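Local coordinates for pyridoxal kinase (Entamoeba histolytica, PDB 4S1M), which probably catalyses the ATP-dependent phosphorylation of pyridoxal to pyridoxal 5'-phosphate, as a magnesium-binding kinase of the ribokinase clan, at residues A[214-219]-A[256-261]; A[218-223]-A[243-248]. All blocks are in the same frame, centred on the assembly; numbering follows the deposited sequence.

Contact 1: residues A[214-219]-A[256-261]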
loop_
_atom_site.group_PDB
_atom_site.type_symbol
_atom_site.label_atom_id
_atom_site.label_comp_id
_atom_site.label_asym_id
_atom_site.label_seq_id
_atom_site.Cartn_x
_atom_site.Cartn_y
_atom_site.Cartn_z
ATOM N N THR A 214 -1.428 16.782 5.376
ATOM C CA THR A 214 -0.559 16.157 6.357
ATOM C C THR A 214 0.332 15.185 5.592
ATOM O O THR A 214 1.412 14.821 6.024
ATOM C CB THR A 214 -1.310 15.532 7.520
ATOM O OG1 THR A 214 -1.965 14.353 7.104
ATOM C CG2 THR A 214 -2.351 16.460 8.021
ATOM N N GLY A 215 -0.154 14.848 4.400
ATOM C CA GLY A 215 0.584 14.064 3.469
ATOM C C GLY A 215 1.768 14.790 2.923
ATOM O O GLY A 215 2.628 14.166 2.409
ATOM N N VAL A 216 1.780 16.116 3.038
ATOM C CA VAL A 216 2.985 16.877 2.717
ATOM C C VAL A 216 4.158 16.435 3.534
ATOM O O VAL A 216 5.153 15.948 2.977
ATOM C CB VAL A 216 2.759 18.416 2.807
ATOM C CG1 VAL A 216 4.053 19.183 2.612
ATOM C CG2 VAL A 216 1.708 18.883 1.807
ATOM N N GLY A 217 4.066 16.522 4.873
ATOM C CA GLY A 217 5.159 16.097 5.677
ATOM C C GLY A 217 5.527 14.662 5.488
ATOM O O GLY A 217 6.692 14.253 5.523
ATOM N N ASP A 218 4.498 13.813 5.344
ATOM C CA ASP A 218 4.766 12.376 5.232
ATOM C C ASP A 218 5.533 12.074 3.944
ATOM O O ASP A 218 6.484 11.266 3.928
ATOM C CB ASP A 218 3.453 11.566 5.283
ATOM C CG ASP A 218 2.693 11.754 6.557
ATOM O OD1 ASP A 218 3.281 12.230 7.563
ATOM O OD2 ASP A 218 1.499 11.367 6.621
ATOM N N THR A 219 5.165 12.738 2.875
ATOM C CA THR A 219 5.856 12.597 1.578
ATOM C C THR A 219 7.319 13.025 1.706
ATOM O O THR A 219 8.247 12.335 1.237
ATOM C CB THR A 219 5.097 13.370 0.502
ATOM O OG1 THR A 219 3.772 12.795 0.415
ATOM C CG2 THR A 219 5.756 13.313 -0.864
ATOM N N ALA A 256 -7.637 18.472 -0.757
ATOM C CA ALA A 256 -7.938 17.256 0.034
ATOM C C ALA A 256 -6.741 16.274 0.094
ATOM O O ALA A 256 -6.393 15.723 1.179
ATOM C CB ALA A 256 -9.187 16.587 -0.504
ATOM N N GLU A 257 -6.077 16.093 -1.047
ATOM C CA GLU A 257 -4.990 15.076 -1.145
ATOM C C GLU A 257 -3.859 15.625 -2.010
ATOM O O GLU A 257 -4.117 16.291 -3.022
ATOM C CB GLU A 257 -5.494 13.811 -1.846
ATOM C CG GLU A 257 -6.652 13.116 -1.124
ATOM C CD GLU A 257 -6.279 12.406 0.164
ATOM O OE1 GLU A 257 -5.101 12.177 0.484
ATOM O OE2 GLU A 257 -7.315 11.981 0.792
ATOM N N ILE A 258 -2.654 15.265 -1.632
ATOM C CA ILE A 258 -1.473 15.560 -2.466
ATOM C C ILE A 258 -1.566 14.647 -3.711
ATOM O O ILE A 258 -1.995 13.495 -3.639
ATOM C CB ILE A 258 -0.186 15.399 -1.634
ATOM C CG1 ILE A 258 1.025 15.837 -2.372
ATOM C CG2 ILE A 258 0.034 13.977 -1.159
ATOM C CD1 ILE A 258 2.221 16.024 -1.460
ATOM N N ASN A 259 -1.181 15.165 -4.854
ATOM C CA ASN A 259 -1.296 14.433 -6.099
ATOM C C ASN A 259 -0.111 13.473 -6.321
ATOM O O ASN A 259 0.544 13.549 -7.333
ATOM C CB ASN A 259 -1.414 15.416 -7.203
ATOM C CG ASN A 259 -1.923 14.797 -8.519
ATOM O OD1 ASN A 259 -2.392 13.658 -8.541
ATOM N ND2 ASN A 259 -1.749 15.490 -9.578
ATOM N N ILE A 260 0.114 12.560 -5.415
ATOM C CA ILE A 260 1.334 11.752 -5.405
ATOM C C ILE A 260 1.288 10.617 -6.483
ATOM O O ILE A 260 2.272 10.401 -7.202
ATOM C CB ILE A 260 1.665 11.234 -4.002
ATOM C CG1 ILE A 260 3.015 10.616 -3.984
ATOM C CG2 ILE A 260 0.645 10.202 -3.562
ATOM C CD1 ILE A 260 3.480 10.297 -2.578
ATOM N N ILE A 261 0.098 10.045 -6.756
ATOM C CA ILE A 261 0.006 8.962 -7.801
ATOM C C ILE A 261 0.359 9.456 -9.142
ATOM O O ILE A 261 1.185 8.910 -9.898
ATOM C CB ILE A 261 -1.416 8.293 -7.869
ATOM C CG1 ILE A 261 -1.708 7.633 -6.547
ATOM C CG2 ILE A 261 -1.466 7.268 -8.990
ATOM C CD1 ILE A 261 -0.802 6.469 -6.158
#
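T219 meets I258 and I260 tip to tip, and this end is the tighter part of the contact. Its OG1 lies 3.9 Å from CD1 of I260 and 4.0 Å from CD1 of I258, while T219 CG2 adds a methyl contact at 4.1 Å to I260 CD1. Both isoleucines are extended, with CG1 anti to the backbone N (chi1 -173° for I258), which carries their CD1 methyls to the helix. The hydroxyl among these methyls is satisfied within its own helix: T219 OG1 donates to G215 O at 2.7 Å. That carbonyl also accepts from T219 N, the two donors arriving from opposite faces of its plane.

Between these two segments the packing is looser at V216, which is partly exposed and rests instead on L245 and L249 of helix 234-250. V216 CG2 stands 4.4 Å from I258 CD1, and G215 is met through its carbonyl oxygen, 4.3 Å from the same methyl.

G215-V216-G217-D218 matches the GxGD motif of the ribokinase superfamily, and G217 binds ADP. The loop segment 256-261 covers the first turns of helix 214-229, with I258 also resting on L245 and I248 of helix 234-250 and I260 on I24 and I25 of helix 18-28.

Contact 2: residues A[218-223]-A[243-248]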
loop_
_atom_site.group_PDB
_atom_site.type_symbol
_atom_site.label_atom_id
_atom_site.label_comp_id
_atom_site.label_asym_id
_atom_site.label_seq_id
_atom_site.Cartn_x
_atom_site.Cartn_y
_atom_site.Cartn_z
ATOM N N ASP A 218 4.498 13.813 5.344
ATOM C CA ASP A 218 4.766 12.376 5.232
ATOM C C ASP A 218 5.533 12.074 3.944
ATOM O O ASP A 218 6.484 11.266 3.928
ATOM C CB ASP A 218 3.453 11.566 5.283
ATOM C CG ASP A 218 2.693 11.754 6.557
ATOM O OD1 ASP A 218 3.281 12.230 7.563
ATOM O OD2 ASP A 218 1.499 11.367 6.621
ATOM N N THR A 219 5.165 12.738 2.875
ATOM C CA THR A 219 5.856 12.597 1.578
ATOM C C THR A 219 7.319 13.025 1.706
ATOM O O THR A 219 8.247 12.335 1.237
ATOM C CB THR A 219 5.097 13.370 0.502
ATOM O OG1 THR A 219 3.772 12.795 0.415
ATOM C CG2 THR A 219 5.756 13.313 -0.864
ATOM N N LEU A 220 7.516 14.163 2.356
ATOM C CA LEU A 220 8.898 14.637 2.611
ATOM C C LEU A 220 9.770 13.606 3.343
ATOM O O LEU A 220 10.893 13.317 2.933
ATOM C CB LEU A 220 8.847 15.992 3.374
ATOM C CG LEU A 220 10.219 16.642 3.567
ATOM C CD1 LEU A 220 10.703 17.187 2.236
ATOM C CD2 LEU A 220 10.021 17.840 4.476
ATOM N N THR A 221 9.244 13.025 4.411
ATOM C CA THR A 221 9.926 12.012 5.167
ATOM C C THR A 221 10.420 10.870 4.327
ATOM O O THR A 221 11.587 10.489 4.383
ATOM C CB THR A 221 8.986 11.491 6.285
ATOM O OG1 THR A 221 8.905 12.525 7.276
ATOM C CG2 THR A 221 9.515 10.257 6.905
ATOM N N TYR A 222 9.560 10.377 3.453
ATOM C CA TYR A 222 9.969 9.192 2.682
ATOM C C TYR A 222 10.879 9.507 1.496
ATOM O O TYR A 222 11.715 8.690 1.125
ATOM C CB TYR A 222 8.752 8.335 2.268
ATOM C CG TYR A 222 8.157 7.646 3.465
ATOM C CD1 TYR A 222 8.773 6.554 4.066
ATOM C CD2 TYR A 222 7.027 8.140 4.054
ATOM C CE1 TYR A 222 8.213 5.940 5.200
ATOM C CE2 TYR A 222 6.499 7.552 5.247
ATOM C CZ TYR A 222 7.126 6.435 5.761
ATOM O OH TYR A 222 6.567 5.897 6.909
ATOM N N ILE A 223 10.690 10.651 0.866
ATOM C CA ILE A 223 11.624 11.021 -0.186
ATOM C C ILE A 223 13.012 11.245 0.424
ATOM O O ILE A 223 14.022 10.818 -0.131
ATOM C CB ILE A 223 11.172 12.216 -1.011
ATOM C CG1 ILE A 223 9.798 11.913 -1.700
ATOM C CG2 ILE A 223 12.195 12.570 -2.095
ATOM C CD1 ILE A 223 9.177 13.110 -2.370
ATOM N N SER A 243 12.457 19.945 -2.806
ATOM C CA SER A 243 12.318 20.321 -4.213
ATOM C C SER A 243 11.263 19.486 -4.936
ATOM O O SER A 243 10.411 20.038 -5.643
ATOM C CB SER A 243 13.668 20.223 -4.942
ATOM O OG SER A 243 14.531 21.228 -4.431
ATOM N N THR A 244 11.346 18.171 -4.743
ATOM C CA THR A 244 10.397 17.274 -5.347
ATOM C C THR A 244 9.011 17.507 -4.744
ATOM O O THR A 244 7.987 17.519 -5.431
ATOM C CB THR A 244 10.862 15.815 -5.158
ATOM O OG1 THR A 244 12.043 15.674 -5.956
ATOM C CG2 THR A 244 9.774 14.856 -5.707
ATOM N N LEU A 245 8.954 17.753 -3.454
ATOM C CA LEU A 245 7.698 18.023 -2.827
ATOM C C LEU A 245 7.097 19.282 -3.426
ATOM O O LEU A 245 5.912 19.343 -3.641
ATOM C CB LEU A 245 7.925 18.150 -1.320
ATOM C CG LEU A 245 6.643 18.293 -0.517
ATOM C CD1 LEU A 245 5.686 17.135 -0.604
ATOM C CD2 LEU A 245 7.023 18.615 0.963
ATOM N N GLN A 246 7.885 20.325 -3.676
ATOM C CA GLN A 246 7.300 21.554 -4.222
ATOM C C GLN A 246 6.716 21.301 -5.655
ATOM O O GLN A 246 5.649 21.810 -6.028
ATOM C CB GLN A 246 8.323 22.694 -4.239
ATOM C CG GLN A 246 8.598 23.268 -2.835
ATOM C CD GLN A 246 7.550 24.232 -2.293
ATOM O OE1 GLN A 246 6.805 23.856 -1.407
ATOM N NE2 GLN A 246 7.524 25.499 -2.782
ATOM N N THR A 247 7.407 20.464 -6.428
ATOM C CA THR A 247 6.918 20.068 -7.759
ATOM C C THR A 247 5.580 19.331 -7.582
ATOM O O THR A 247 4.628 19.633 -8.290
ATOM C CB THR A 247 7.950 19.186 -8.431
ATOM O OG1 THR A 247 9.112 19.982 -8.655
ATOM C CG2 THR A 247 7.433 18.676 -9.778
ATOM N N ILE A 248 5.489 18.429 -6.638
ATOM C CA ILE A 248 4.216 17.736 -6.355
ATOM C C ILE A 248 3.093 18.721 -6.052
ATOM O O ILE A 248 1.960 18.588 -6.582
ATOM C CB ILE A 248 4.324 16.647 -5.288
ATOM C CG1 ILE A 248 5.321 15.568 -5.713
ATOM C CG2 ILE A 248 2.971 16.050 -4.994
ATOM C CD1 ILE A 248 5.709 14.620 -4.612
#
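L245 projects from helix 234-250 between T219 and L220 and makes the largest share of the apolar contact. One branch, CD1, lies 3.8 Å from T219 CG2; the other, CD2, lies 4.0 Å from L220 CB, the two leucine side chains crossing at about a right angle. With CG anti to the backbone N (chi1 -174°), the fork of L245 reaches out to both neighbours at once. One turn further along its own helix, I248 meets the methyl of T219 tip to tip, CD1 to CG2 at 4.0 Å. At the other end of the pair, I223 and T244 cross obliquely, with I223 CD1 3.8 Å from T244 CG2, and I223 CD1 lies more loosely by I248 CD1, at 4.4 Å.

No hydrogen bond joins the two segments, and several polar side chains find partners outside them. T244 turns its methyl to I223 while its hydroxyl bonds to R240 O in the preceding turn. On helix 214-229, T221 OG1 is bonded to D111 OD2, part of a magnesium site, and Y222 OH to T7 OG1.

The segment axes approach to 9.9 Å and run at 140°, an obliquely antiparallel pairing of successive helices in the ribokinase-like alpha/beta fold. Its buried apolar seam lies beside the nucleotide site: Q246, which binds ADP, bonds through NE2 to P207 O, and L220 packs close to the ADP-binding T179.

In the fold
From the N terminus, the chain first forms most of the central sheet and then enters helix 214-229, where both contacts begin; D218 and T219 belong to each. Contact 2 closes first, when helix 234-250 folds back on its predecessor across 19 intervening residues. Contact 1 closes later, once the loop beyond that helix returns to the first turns of helix 214-229, so contact 2 nests inside it. The two meet directly: I258 CD1 packs 3.7 Å from L245 CD1. Together they tie two consecutive helices and the following loop into one apolar cluster next to the ADP-binding residues, before the chain goes on to strand 276-278.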